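Local coordinates for protein metallo-beta-lactamase (Pseudomonas stutzeri, PDB 4ZEJ) that probably hydrolyses beta-lactam antibiotics to substituted beta-amino acids, as a periplasmic class B, zinc-dependent beta-lactamase that confers antibiotic resistance, at residues V3-I8 with S51-E56; V30-L35 with E79-G84; E130-G135 with S187-A192; G156-S161 with R180-A185. All coordinates share one frame; numbering follows the deposited sequence.

How the contacts relate
Contacts 1 and 2 lie on the seven-stranded sheet, contact 1 at one of its outermost strands, 7-12, and contact 2 on strand 30-39; their centres are about 10 Å apart, they touch, and their segments alternate along the chain. Contacts 3 and 4 follow later, share helix 175-188 and have centres about 9 Å apart, contact 4 nested inside the loop that contact 3 closes. Contact 3 starts from strand 129-132 of the second, five-stranded sheet. Contacts 1 and 3 sit on opposite sides of the chain's centre, about 29 Å between centres. Contacts 2 and 4, about 17 Å apart between centres, meet at one zinc, placing this metal between the two halves of the metallo-beta-lactamase fold.

Contact 1 of 4, residues V3-I8 with S51-E56; sequences VPELRI and SDRDTE
E5 and R53 meet side-on in a two-point salt bridge. R53 NE gives an almost straight bond to E5 OE2 (2.9 Å, 176°), with the oxygen in the guanidinium plane; R53 NH2 reaches E5 OE1, also 2.9 Å, more bent (142°) and with that oxygen tilted from the plane. Both carboxylate oxygens use their syn lone pairs, and the two flat groups are turned 34° from each other. R53 spans the gap with its chain extended from CG to NE, whereas E5 bends at its middle to bring its carboxylate round.

Alongside, the side chains of D54 and L6 pass each other in opposite directions. D54 OD2 takes a weak bond from L6 N at 3.4 Å and lies 3.7 Å from L6 CB. Water fills in the polar links: one molecule joins P4 O to D54 OD1, a second joins it to D54 OD2, and a third donates to both D54 OD2 and E5 OE2.

Behind these residues stands the start of helix 52-64. S51 is its N-cap, S51 OG accepting from D54 N at 3.1 Å, while T55 N and T55 OG1 reach S51 O from opposite faces of its plane.

E5 OE2 and D54 OD2 approach to 4.3 Å, bringing two like charges close; the bridging water and the R53 guanidinium would be expected to ease that repulsion where the N-terminal segment joins the first turn of the helix.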
loop_
_atom_site.group_PDB
_atom_site.type_symbol
_atom_site.label_atom_id
_atom_site.label_comp_id
_atom_site.label_asym_id
_atom_site.label_seq_id
_atom_site.Cartn_x
_atom_site.Cartn_y
_atom_site.Cartn_z
ATOM N N VAL A 3 6.780 -20.442 -3.450
ATOM C CA VAL A 3 5.715 -19.512 -3.088
ATOM C C VAL A 3 4.615 -19.555 -4.141
ATOM O O VAL A 3 4.887 -19.899 -5.302
ATOM C CB VAL A 3 6.198 -18.049 -2.921
ATOM C CG1 VAL A 3 7.286 -17.982 -1.854
ATOM C CG2 VAL A 3 6.678 -17.452 -4.244
ATOM N N PRO A 4 3.380 -19.185 -3.747
ATOM C CA PRO A 4 2.316 -19.090 -4.752
ATOM C C PRO A 4 2.582 -17.988 -5.770
ATOM O O PRO A 4 3.371 -17.075 -5.503
ATOM C CB PRO A 4 1.067 -18.748 -3.924
ATOM C CG PRO A 4 1.397 -19.180 -2.526
ATOM C CD PRO A 4 2.870 -18.948 -2.383
ATOM N N GLU A 5 1.909 -18.076 -6.915
ATOM C CA GLU A 5 1.936 -17.022 -7.921
ATOM C C GLU A 5 1.071 -15.848 -7.452
ATOM O O GLU A 5 0.250 -15.993 -6.551
ATOM C CB GLU A 5 1.390 -17.527 -9.267
ATOM C CG GLU A 5 2.091 -18.750 -9.870
ATOM C CD GLU A 5 3.501 -18.492 -10.375
ATOM O OE1 GLU A 5 4.240 -19.481 -10.581
ATOM O OE2 GLU A 5 3.891 -17.319 -10.586
ATOM N N LEU A 6 1.247 -14.690 -8.080
ATOM C CA LEU A 6 0.354 -13.550 -7.874
ATOM C C LEU A 6 -1.061 -13.928 -8.269
ATOM O O LEU A 6 -1.255 -14.680 -9.228
ATOM C CB LEU A 6 0.787 -12.368 -8.769
ATOM C CG LEU A 6 -0.050 -11.076 -8.661
ATOM C CD1 LEU A 6 0.672 -9.937 -7.980
ATOM C CD2 LEU A 6 -0.499 -10.629 -10.034
ATOM N N ARG A 7 -2.045 -13.387 -7.566
ATOM C CA ARG A 7 -3.422 -13.421 -8.061
ATOM C C ARG A 7 -4.062 -12.046 -8.002
ATOM O O ARG A 7 -3.598 -11.160 -7.280
ATOM C CB ARG A 7 -4.252 -14.478 -7.340
ATOM C CG ARG A 7 -4.385 -14.225 -5.867
ATOM C CD ARG A 7 -5.243 -15.309 -5.244
ATOM N NE ARG A 7 -5.627 -14.957 -3.897
ATOM C CZ ARG A 7 -4.894 -15.153 -2.799
ATOM N NH1 ARG A 7 -3.670 -15.680 -2.857
ATOM N NH2 ARG A 7 -5.403 -14.802 -1.625
ATOM N N ILE A 8 -5.080 -11.860 -8.837
ATOM C CA ILE A 8 -5.770 -10.582 -8.973
ATOM C C ILE A 8 -7.251 -10.853 -8.859
ATOM O O ILE A 8 -7.780 -11.689 -9.588
ATOM C CB ILE A 8 -5.442 -9.889 -10.315
ATOM C CG1 ILE A 8 -3.928 -9.698 -10.474
ATOM C CG2 ILE A 8 -6.105 -8.517 -10.376
ATOM C CD1 ILE A 8 -3.486 -9.442 -11.901
ATOM N N SER A 51 7.786 -9.298 -5.636
ATOM C CA SER A 51 8.879 -9.818 -6.464
ATOM C C SER A 51 8.796 -9.291 -7.890
ATOM O O SER A 51 7.745 -8.823 -8.340
ATOM C CB SER A 51 8.831 -11.342 -6.533
ATOM O OG SER A 51 7.723 -11.779 -7.311
ATOM N N ASP A 52 9.908 -9.389 -8.602
ATOM C CA ASP A 52 9.937 -9.061 -10.037
ATOM C C ASP A 52 9.017 -9.902 -10.889
ATOM O O ASP A 52 8.331 -9.374 -11.769
ATOM C CB ASP A 52 11.354 -9.195 -10.582
ATOM C CG ASP A 52 12.176 -7.989 -10.312
ATOM O OD1 ASP A 52 13.210 -7.829 -10.981
ATOM O OD2 ASP A 52 11.774 -7.188 -9.445
ATOM N N ARG A 53 9.032 -11.206 -10.637
ATOM C CA ARG A 53 8.167 -12.157 -11.323
ATOM C C ARG A 53 6.716 -11.706 -11.234
ATOM O O ARG A 53 6.007 -11.637 -12.236
ATOM C CB ARG A 53 8.317 -13.549 -10.689
ATOM C CG ARG A 53 7.554 -14.688 -11.372
ATOM C CD ARG A 53 7.483 -15.899 -10.440
ATOM N NE ARG A 53 6.793 -17.060 -11.018
ATOM C CZ ARG A 53 7.365 -18.063 -11.696
ATOM N NH1 ARG A 53 8.678 -18.096 -11.941
ATOM N NH2 ARG A 53 6.605 -19.061 -12.151
ATOM N N ASP A 54 6.278 -11.385 -10.021
ATOM C CA ASP A 54 4.883 -11.009 -9.804
ATOM C C ASP A 54 4.552 -9.610 -10.332
ATOM O O ASP A 54 3.436 -9.376 -10.793
ATOM C CB ASP A 54 4.513 -11.149 -8.330
ATOM C CG ASP A 54 4.444 -12.597 -7.880
ATOM O OD1 ASP A 54 4.477 -12.827 -6.665
ATOM O OD2 ASP A 54 4.347 -13.511 -8.726
ATOM N N THR A 55 5.511 -8.693 -10.278
ATOM C CA THR A 55 5.347 -7.367 -10.868
ATOM C C THR A 55 5.151 -7.505 -12.380
ATOM O O THR A 55 4.244 -6.906 -12.937
ATOM C CB THR A 55 6.539 -6.444 -10.524
ATOM O OG1 THR A 55 6.590 -6.267 -9.104
ATOM C CG2 THR A 55 6.408 -5.081 -11.184
ATOM N N GLU A 56 5.962 -8.339 -13.021
ATOM C CA GLU A 56 5.780 -8.613 -14.454
ATOM C C GLU A 56 4.400 -9.205 -14.780
ATOM O O GLU A 56 3.743 -8.770 -15.730
ATOM C CB GLU A 56 6.899 -9.511 -14.983
ATOM C CG GLU A 56 6.794 -9.752 -16.484
ATOM C CD GLU A 56 8.062 -10.279 -17.147
ATOM O OE1 GLU A 56 9.175 -10.169 -16.592
ATOM O OE2 GLU A 56 7.940 -10.780 -18.279
HETATM O O HOH W 1 3.326 -14.360 -4.920
HETATM O O HOH W 2 5.307 -15.983 -7.439
HETATM O O HOH W 3 3.183 -14.546 -10.924
#

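Contact 2 of 4, residues V30-L35 with E79-G84; sequences VSSNGL and EDRTAG. With ZN (zinc ion), chain C.
The direct hydrogen bond between strand 30-39 and the short helix 79-82 runs from R81 NH1 to N33 O, 2.8 Å long. The donor lies nearly along the C=O axis (172°), although the oxygen is tilted from the guanidinium plane. Bends at chi2 (-69°) and chi3 fold the R81 chain round to this carbonyl. R81 NH2 comes close to S32 OG, but the angle is too poor for a hydrogen bond. One water lies 2.7 Å from S32 OG and 2.8 Å from D80 O, joining the segments.

Charge pairing ties R81 to its neighbour in sequence. R81 NH2 bonds D80 OD2 at 3.0 Å, meeting that oxygen from above the carboxylate plane, and R81 NE adds a weak bond to the same atom. D47 forms a further salt bridge with R81 NH1.

Metal coordination uses that oxygen too: D80, the aspartate of the family's HxHxD motif (H76, H78, D80), binds zinc through OD2 at 2.0 Å, alongside C157 and H199.

R81 is thus a second-shell residue: held by a strand carbonyl and D47, it probably orients the metal-binding carboxylate, and its positive charge would be expected to offset some negative charge that D80 and C157 bring to the zinc.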
loop_
_atom_site.group_PDB
_atom_site.type_symbol
_atom_site.label_atom_id
_atom_site.label_comp_id
_atom_site.label_asym_id
_atom_site.label_seq_id
_atom_site.Cartn_x
_atom_site.Cartn_y
_atom_site.Cartn_z
ATOM N N VAL A 30 4.323 -15.067 3.854
ATOM C CA VAL A 30 3.515 -13.893 4.179
ATOM C C VAL A 30 2.807 -13.397 2.923
ATOM O O VAL A 30 3.448 -13.191 1.881
ATOM C CB VAL A 30 4.372 -12.771 4.819
ATOM C CG1 VAL A 30 3.539 -11.509 5.096
ATOM C CG2 VAL A 30 4.994 -13.274 6.111
ATOM N N SER A 31 1.490 -13.228 3.030
ATOM C CA SER A 31 0.687 -12.633 1.960
ATOM C C SER A 31 0.715 -11.105 2.084
ATOM O O SER A 31 0.792 -10.562 3.183
ATOM C CB SER A 31 -0.754 -13.139 2.004
ATOM O OG SER A 31 -1.373 -12.761 3.205
ATOM N N SER A 32 0.655 -10.427 0.953
ATOM C CA SER A 32 0.766 -8.978 0.887
ATOM C C SER A 32 -0.203 -8.435 -0.155
ATOM O O SER A 32 -0.334 -9.035 -1.233
ATOM C CB SER A 32 2.198 -8.613 0.490
ATOM O OG SER A 32 2.372 -7.234 0.528
ATOM N N ASN A 33 -0.865 -7.316 0.162
ATOM C CA ASN A 33 -1.921 -6.722 -0.667
ATOM C C ASN A 33 -1.518 -5.420 -1.325
ATOM O O ASN A 33 -0.866 -4.575 -0.701
ATOM C CB ASN A 33 -3.144 -6.400 0.188
ATOM C CG ASN A 33 -3.672 -7.601 0.942
ATOM O OD1 ASN A 33 -3.486 -8.748 0.523
ATOM N ND2 ASN A 33 -4.338 -7.350 2.062
ATOM N N GLY A 34 -1.943 -5.244 -2.568
ATOM C CA GLY A 34 -1.924 -3.954 -3.231
ATOM C C GLY A 34 -3.142 -3.860 -4.131
ATOM O O GLY A 34 -3.981 -4.769 -4.122
ATOM N N LEU A 35 -3.257 -2.766 -4.877
ATOM C CA LEU A 35 -4.419 -2.550 -5.746
ATOM C C LEU A 35 -4.023 -2.230 -7.165
ATOM O O LEU A 35 -2.912 -1.727 -7.419
ATOM C CB LEU A 35 -5.289 -1.387 -5.257
ATOM C CG LEU A 35 -5.913 -1.390 -3.884
ATOM C CD1 LEU A 35 -6.670 -0.087 -3.648
ATOM C CD2 LEU A 35 -6.818 -2.607 -3.755
ATOM N N GLU A 79 10.130 -3.700 1.422
ATOM C CA GLU A 79 10.123 -4.485 0.180
ATOM C C GLU A 79 8.758 -5.003 -0.265
ATOM O O GLU A 79 8.512 -5.129 -1.477
ATOM C CB GLU A 79 11.102 -5.660 0.281
ATOM C CG GLU A 79 12.557 -5.224 0.263
ATOM C CD GLU A 79 13.544 -6.379 0.364
ATOM O OE1 GLU A 79 13.202 -7.526 -0.026
ATOM O OE2 GLU A 79 14.686 -6.136 0.819
ATOM N N ASP A 80 7.864 -5.285 0.684
ATOM C CA ASP A 80 6.506 -5.709 0.314
ATOM C C ASP A 80 5.699 -4.609 -0.398
ATOM O O ASP A 80 4.688 -4.910 -1.009
ATOM C CB ASP A 80 5.716 -6.301 1.498
ATOM C CG ASP A 80 5.461 -5.313 2.612
ATOM O OD1 ASP A 80 6.382 -4.585 2.984
ATOM O OD2 ASP A 80 4.350 -5.282 3.153
ATOM N N ARG A 81 6.148 -3.352 -0.329
ATOM C CA ARG A 81 5.521 -2.230 -1.047
ATOM C C ARG A 81 6.272 -1.761 -2.310
ATOM O O ARG A 81 5.680 -1.114 -3.179
ATOM C CB ARG A 81 5.451 -1.013 -0.119
ATOM C CG ARG A 81 4.898 -1.203 1.280
ATOM C CD ARG A 81 3.411 -1.499 1.281
ATOM N NE ARG A 81 3.144 -2.905 1.485
ATOM C CZ ARG A 81 1.998 -3.529 1.220
ATOM N NH1 ARG A 81 0.941 -2.905 0.681
ATOM N NH2 ARG A 81 1.919 -4.819 1.494
ATOM N N THR A 82 7.577 -2.007 -2.348
ATOM C CA THR A 82 8.510 -1.390 -3.290
ATOM C C THR A 82 9.357 -2.376 -4.106
ATOM O O THR A 82 10.112 -1.934 -4.964
ATOM C CB THR A 82 9.504 -0.474 -2.540
ATOM O OG1 THR A 82 10.232 -1.250 -1.578
ATOM C CG2 THR A 82 8.790 0.682 -1.878
ATOM N N ALA A 83 9.228 -3.686 -3.880
ATOM C CA ALA A 83 10.081 -4.686 -4.562
ATOM C C ALA A 83 10.144 -4.507 -6.085
ATOM O O ALA A 83 11.194 -4.710 -6.694
ATOM C CB ALA A 83 9.627 -6.112 -4.234
ATOM N N GLY A 84 9.023 -4.149 -6.693
ATOM C CA GLY A 84 8.934 -3.997 -8.148
ATOM C C GLY A 84 9.299 -2.648 -8.737
ATOM O O GLY A 84 9.200 -2.471 -9.958
HETATM ZN ZN ZN C . 3.649 -4.754 4.987
HETATM O O HOH W 4 2.966 -6.836 -2.035
#

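Contact 3 of 4, residues E130-G135 with S187-A192; sequences EVFYPG and SRYSEA
F132 and R188 stack face to face: the guanidinium lies flat on the phenyl ring, planes only 2° apart and centres separated by 4.3 Å. R188 CD stands 3.4 Å from the F132 ring centroid, which makes a CH-pi contact over the ring centre, while R188 NE passes above F132 CD1. With CG anti to the backbone N (chi1 -172°) and the chain extended from CG to NE, R188 runs across the ring.

The aromatic pair is an offset edge-to-face one. Y189 turns its edge to the face of F132, centroids 5.8 Å apart and planes at 81°; the nearest ring carbons are F132 CD2 and Y189 CE1, at 3.9 Å. Y189 OH comes within 3.1 Å of F132 CB. R188 CG in turn covers one face of the Y189 ring, and the ring of W146 also meets Y189.

Polar links pass through one water, which donates to E130 OE1, accepts from R188 NH2 and lies close to Y189 OH.

Away from the zinc site, the contact joins the end of strand 129-132 to the C-terminal end of helix 175-188, where Y189 leaves helical geometry and starts a type I turn to A192. Its chemistry is mixed: flat cation-pi stacking and aromatic packing bring F132 together with R188 and Y189, and the water bridges the carboxylate of E130 and the guanidinium, whose charged atoms are not in contact.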
loop_
_atom_site.group_PDB
_atom_site.type_symbol
_atom_site.label_atom_id
_atom_site.label_comp_id
_atom_site.label_asym_id
_atom_site.label_seq_id
_atom_site.Cartn_x
_atom_site.Cartn_y
_atom_site.Cartn_z
ATOM N N GLU A 130 -5.827 10.037 -3.896
ATOM C CA GLU A 130 -5.318 10.977 -2.917
ATOM C C GLU A 130 -4.379 10.245 -1.973
ATOM O O GLU A 130 -4.706 9.156 -1.505
ATOM C CB GLU A 130 -6.462 11.637 -2.156
ATOM C CG GLU A 130 -7.408 12.408 -3.075
ATOM C CD GLU A 130 -8.487 13.195 -2.344
ATOM O OE1 GLU A 130 -8.613 13.079 -1.106
ATOM O OE2 GLU A 130 -9.215 13.947 -3.027
ATOM N N VAL A 131 -3.231 10.856 -1.700
ATOM C CA VAL A 131 -2.209 10.308 -0.790
ATOM C C VAL A 131 -2.159 11.214 0.442
ATOM O O VAL A 131 -2.060 12.433 0.311
ATOM C CB VAL A 131 -0.834 10.246 -1.477
ATOM C CG1 VAL A 131 0.227 9.649 -0.554
ATOM C CG2 VAL A 131 -0.932 9.436 -2.764
ATOM N N PHE A 132 -2.247 10.613 1.628
ATOM C CA PHE A 132 -2.313 11.355 2.883
ATOM C C PHE A 132 -1.390 10.736 3.914
ATOM O O PHE A 132 -1.360 9.516 4.065
ATOM C CB PHE A 132 -3.750 11.352 3.404
ATOM C CG PHE A 132 -3.918 11.987 4.754
ATOM C CD1 PHE A 132 -3.851 13.370 4.900
ATOM C CD2 PHE A 132 -4.170 11.208 5.876
ATOM C CE1 PHE A 132 -4.019 13.961 6.139
ATOM C CE2 PHE A 132 -4.336 11.791 7.120
ATOM C CZ PHE A 132 -4.268 13.172 7.252
ATOM N N TYR A 133 -0.649 11.590 4.614
ATOM C CA TYR A 133 0.208 11.174 5.713
ATOM C C TYR A 133 -0.554 11.380 7.025
ATOM O O TYR A 133 -0.803 12.518 7.405
ATOM C CB TYR A 133 1.494 12.005 5.715
ATOM C CG TYR A 133 2.448 11.631 6.814
ATOM C CD1 TYR A 133 2.998 10.355 6.860
ATOM C CD2 TYR A 133 2.796 12.535 7.809
ATOM C CE1 TYR A 133 3.869 9.986 7.863
ATOM C CE2 TYR A 133 3.680 12.177 8.817
ATOM C CZ TYR A 133 4.222 10.909 8.838
ATOM O OH TYR A 133 5.102 10.548 9.842
ATOM N N PRO A 134 -0.916 10.283 7.729
ATOM C CA PRO A 134 -1.659 10.373 8.987
ATOM C C PRO A 134 -0.786 10.609 10.209
ATOM O O PRO A 134 -1.311 10.931 11.282
ATOM C CB PRO A 134 -2.311 8.991 9.078
ATOM C CG PRO A 134 -1.280 8.088 8.499
ATOM C CD PRO A 134 -0.663 8.875 7.368
ATOM N N GLY A 135 0.528 10.452 10.054
ATOM C CA GLY A 135 1.470 10.472 11.166
ATOM C C GLY A 135 2.198 9.143 11.234
ATOM O O GLY A 135 1.850 8.199 10.516
ATOM N N SER A 187 -10.856 10.296 11.715
ATOM C CA SER A 187 -11.528 11.593 11.619
ATOM C C SER A 187 -11.633 12.117 10.176
ATOM O O SER A 187 -12.636 12.747 9.812
ATOM C CB SER A 187 -10.810 12.617 12.496
ATOM O OG SER A 187 -10.879 12.238 13.858
ATOM N N ARG A 188 -10.596 11.889 9.374
ATOM C CA ARG A 188 -10.551 12.379 7.992
ATOM C C ARG A 188 -11.417 11.561 7.015
ATOM O O ARG A 188 -12.023 12.138 6.096
ATOM C CB ARG A 188 -9.106 12.424 7.493
ATOM C CG ARG A 188 -8.916 13.086 6.133
ATOM C CD ARG A 188 -7.447 13.129 5.764
ATOM N NE ARG A 188 -7.213 13.657 4.419
ATOM C CZ ARG A 188 -7.120 14.946 4.096
ATOM N NH1 ARG A 188 -7.248 15.903 5.011
ATOM N NH2 ARG A 188 -6.890 15.289 2.829
ATOM N N TYR A 189 -11.481 10.246 7.225
ATOM C CA TYR A 189 -12.111 9.321 6.273
ATOM C C TYR A 189 -13.380 8.656 6.812
ATOM O O TYR A 189 -13.570 7.451 6.671
ATOM C CB TYR A 189 -11.084 8.279 5.820
ATOM C CG TYR A 189 -9.923 8.919 5.119
ATOM C CD1 TYR A 189 -8.645 8.901 5.676
ATOM C CD2 TYR A 189 -10.108 9.593 3.910
ATOM C CE1 TYR A 189 -7.586 9.509 5.037
ATOM C CE2 TYR A 189 -9.049 10.208 3.269
ATOM C CZ TYR A 189 -7.788 10.149 3.835
ATOM O OH TYR A 189 -6.743 10.768 3.193
ATOM N N SER A 190 -14.256 9.464 7.403
ATOM C CA SER A 190 -15.582 8.998 7.856
ATOM C C SER A 190 -16.446 8.388 6.733
ATOM O O SER A 190 -17.283 7.526 7.007
ATOM C CB SER A 190 -16.355 10.139 8.529
ATOM O OG SER A 190 -16.672 11.158 7.595
ATOM N N GLU A 191 -16.247 8.835 5.490
ATOM C CA GLU A 191 -16.936 8.269 4.313
ATOM C C GLU A 191 -16.484 6.860 3.896
ATOM O O GLU A 191 -17.121 6.250 3.038
ATOM C CB GLU A 191 -16.735 9.172 3.079
ATOM C CG GLU A 191 -17.496 10.485 3.058
ATOM C CD GLU A 191 -17.323 11.246 1.741
ATOM O OE1 GLU A 191 -16.520 10.813 0.887
ATOM O OE2 GLU A 191 -17.977 12.288 1.547
ATOM N N ALA A 192 -15.367 6.359 4.432
ATOM C CA ALA A 192 -14.797 5.103 3.942
ATOM C C ALA A 192 -15.762 3.950 4.152
ATOM O O ALA A 192 -16.229 3.737 5.269
ATOM C CB ALA A 192 -13.465 4.806 4.630
HETATM O O HOH W 5 -7.107 12.470 1.363
#

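Contact 4 of 4, residues G156-S161 with R180-A185; sequences GCFVRS and RSAQNA. With ZN (zinc ion), chain C.
The F158 ring meets helix 175-188 with its edge. S181 C and A182 N lie near the ring plane, each 3.6 Å from F158 CZ, so the far end of the phenyl abuts the peptide link between those residues. Side chains gather round the same end: S181 CB is 3.6 Å from F158 CE2, A182 CB is 4.4 Å from F158 CZ, and A185 CB stands obliquely to the ring at 4.3 Å from F158 CE1. F158 CG is anti to the backbone N (chi1 179°), which carries the ring outward from its turn to the helix. P134 and N142 also touch this phenylalanine.

S181 turns its hydroxyl to another partner, G136 O, while its CB faces the ring; F158 O accepts from W178 NE1 in the same helix.

The backbone of 156-161 makes a type I turn from G156 to V159, closed by V159 N to G156 O at 3.1 Å. Within it C157 SG binds zinc at 2.2 Å.

Adjacent residues of one turn thus face different surroundings: C157 SG meets the metal, and the phenyl packs by van der Waals contact against the backbone and small side chains of the helix, with no hydrogen bond between the segments.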
loop_
_atom_site.group_PDB
_atom_site.type_symbol
_atom_site.label_atom_id
_atom_site.label_comp_id
_atom_site.label_asym_id
_atom_site.label_seq_id
_atom_site.Cartn_x
_atom_site.Cartn_y
_atom_site.Cartn_z
ATOM N N GLY A 156 -2.598 0.257 3.637
ATOM C CA GLY A 156 -1.280 -0.342 3.648
ATOM C C GLY A 156 -0.985 -0.930 5.017
ATOM O O GLY A 156 -1.902 -1.298 5.768
ATOM N N CYS A 157 0.292 -0.998 5.367
ATOM C CA CYS A 157 0.700 -1.688 6.580
ATOM C C CYS A 157 0.478 -0.833 7.840
ATOM O O CYS A 157 0.629 -1.310 8.965
ATOM C CB CYS A 157 2.128 -2.182 6.404
ATOM S SG CYS A 157 2.230 -3.092 4.833
ATOM N N PHE A 158 0.085 0.424 7.638
ATOM C CA PHE A 158 -0.459 1.275 8.706
ATOM C C PHE A 158 -1.756 0.723 9.335
ATOM O O PHE A 158 -2.082 1.052 10.481
ATOM C CB PHE A 158 -0.687 2.687 8.130
ATOM C CG PHE A 158 -1.276 3.670 9.098
ATOM C CD1 PHE A 158 -2.627 4.001 9.042
ATOM C CD2 PHE A 158 -0.483 4.282 10.051
ATOM C CE1 PHE A 158 -3.162 4.919 9.921
ATOM C CE2 PHE A 158 -1.021 5.202 10.948
ATOM C CZ PHE A 158 -2.357 5.518 10.876
ATOM N N VAL A 159 -2.506 -0.076 8.571
ATOM C CA VAL A 159 -3.744 -0.687 9.020
ATOM C C VAL A 159 -3.612 -2.197 9.100
ATOM O O VAL A 159 -3.197 -2.842 8.126
ATOM C CB VAL A 159 -4.910 -0.303 8.072
ATOM C CG1 VAL A 159 -6.212 -0.964 8.507
ATOM C CG2 VAL A 159 -5.076 1.212 8.046
ATOM N N ARG A 160 -3.994 -2.755 10.249
ATOM C CA ARG A 160 -3.989 -4.192 10.489
ATOM C C ARG A 160 -5.362 -4.804 10.223
ATOM O O ARG A 160 -6.405 -4.146 10.398
ATOM C CB ARG A 160 -3.567 -4.492 11.934
ATOM C CG ARG A 160 -2.243 -3.863 12.335
ATOM C CD ARG A 160 -1.066 -4.510 11.640
ATOM N NE ARG A 160 -0.914 -5.893 12.110
ATOM C CZ ARG A 160 -0.141 -6.810 11.548
ATOM N NH1 ARG A 160 0.597 -6.539 10.450
ATOM N NH2 ARG A 160 -0.104 -8.007 12.096
ATOM N N SER A 161 -5.352 -6.075 9.823
ATOM C CA SER A 161 -6.587 -6.841 9.645
ATOM C C SER A 161 -7.265 -7.108 10.999
ATOM O O SER A 161 -6.610 -7.063 12.034
ATOM C CB SER A 161 -6.307 -8.184 8.968
ATOM O OG SER A 161 -5.404 -8.953 9.745
ATOM N N ARG A 180 -2.732 7.866 17.766
ATOM C CA ARG A 180 -3.120 9.226 17.356
ATOM C C ARG A 180 -3.221 9.356 15.845
ATOM O O ARG A 180 -4.161 9.954 15.339
ATOM C CB ARG A 180 -2.134 10.275 17.870
ATOM C CG ARG A 180 -2.280 10.583 19.342
ATOM C CD ARG A 180 -1.420 11.774 19.731
ATOM N NE ARG A 180 0.008 11.447 19.644
ATOM C CZ ARG A 180 0.698 10.743 20.549
ATOM N NH1 ARG A 180 0.111 10.254 21.648
ATOM N NH2 ARG A 180 1.998 10.529 20.360
ATOM N N SER A 181 -2.234 8.803 15.134
ATOM C CA SER A 181 -2.267 8.759 13.674
ATOM C C SER A 181 -3.501 8.033 13.161
ATOM O O SER A 181 -4.123 8.474 12.195
ATOM C CB SER A 181 -1.005 8.085 13.117
ATOM O OG SER A 181 0.145 8.762 13.590
ATOM N N ALA A 182 -3.845 6.916 13.807
ATOM C CA ALA A 182 -5.028 6.165 13.429
ATOM C C ALA A 182 -6.297 6.998 13.636
ATOM O O ALA A 182 -7.184 7.001 12.789
ATOM C CB ALA A 182 -5.108 4.858 14.214
ATOM N N GLN A 183 -6.369 7.712 14.754
ATOM C CA GLN A 183 -7.478 8.653 14.979
ATOM C C GLN A 183 -7.534 9.760 13.916
ATOM O O GLN A 183 -8.620 10.154 13.486
ATOM C CB GLN A 183 -7.399 9.267 16.381
ATOM C CG GLN A 183 -8.596 10.136 16.751
ATOM C CD GLN A 183 -9.910 9.387 16.620
ATOM O OE1 GLN A 183 -10.082 8.327 17.209
ATOM N NE2 GLN A 183 -10.834 9.917 15.823
ATOM N N ASN A 184 -6.376 10.260 13.494
ATOM C CA ASN A 184 -6.338 11.238 12.395
ATOM C C ASN A 184 -7.007 10.695 11.140
ATOM O O ASN A 184 -7.813 11.398 10.508
ATOM C CB ASN A 184 -4.903 11.664 12.053
ATOM C CG ASN A 184 -4.215 12.421 13.180
ATOM O OD1 ASN A 184 -4.858 13.056 14.019
ATOM N ND2 ASN A 184 -2.875 12.378 13.187
ATOM N N ALA A 185 -6.682 9.444 10.792
ATOM C CA ALA A 185 -7.262 8.785 9.634
ATOM C C ALA A 185 -8.750 8.526 9.825
ATOM O O ALA A 185 -9.523 8.726 8.889
ATOM C CB ALA A 185 -6.536 7.481 9.318
HETATM ZN ZN ZN C . 3.649 -4.754 4.987
#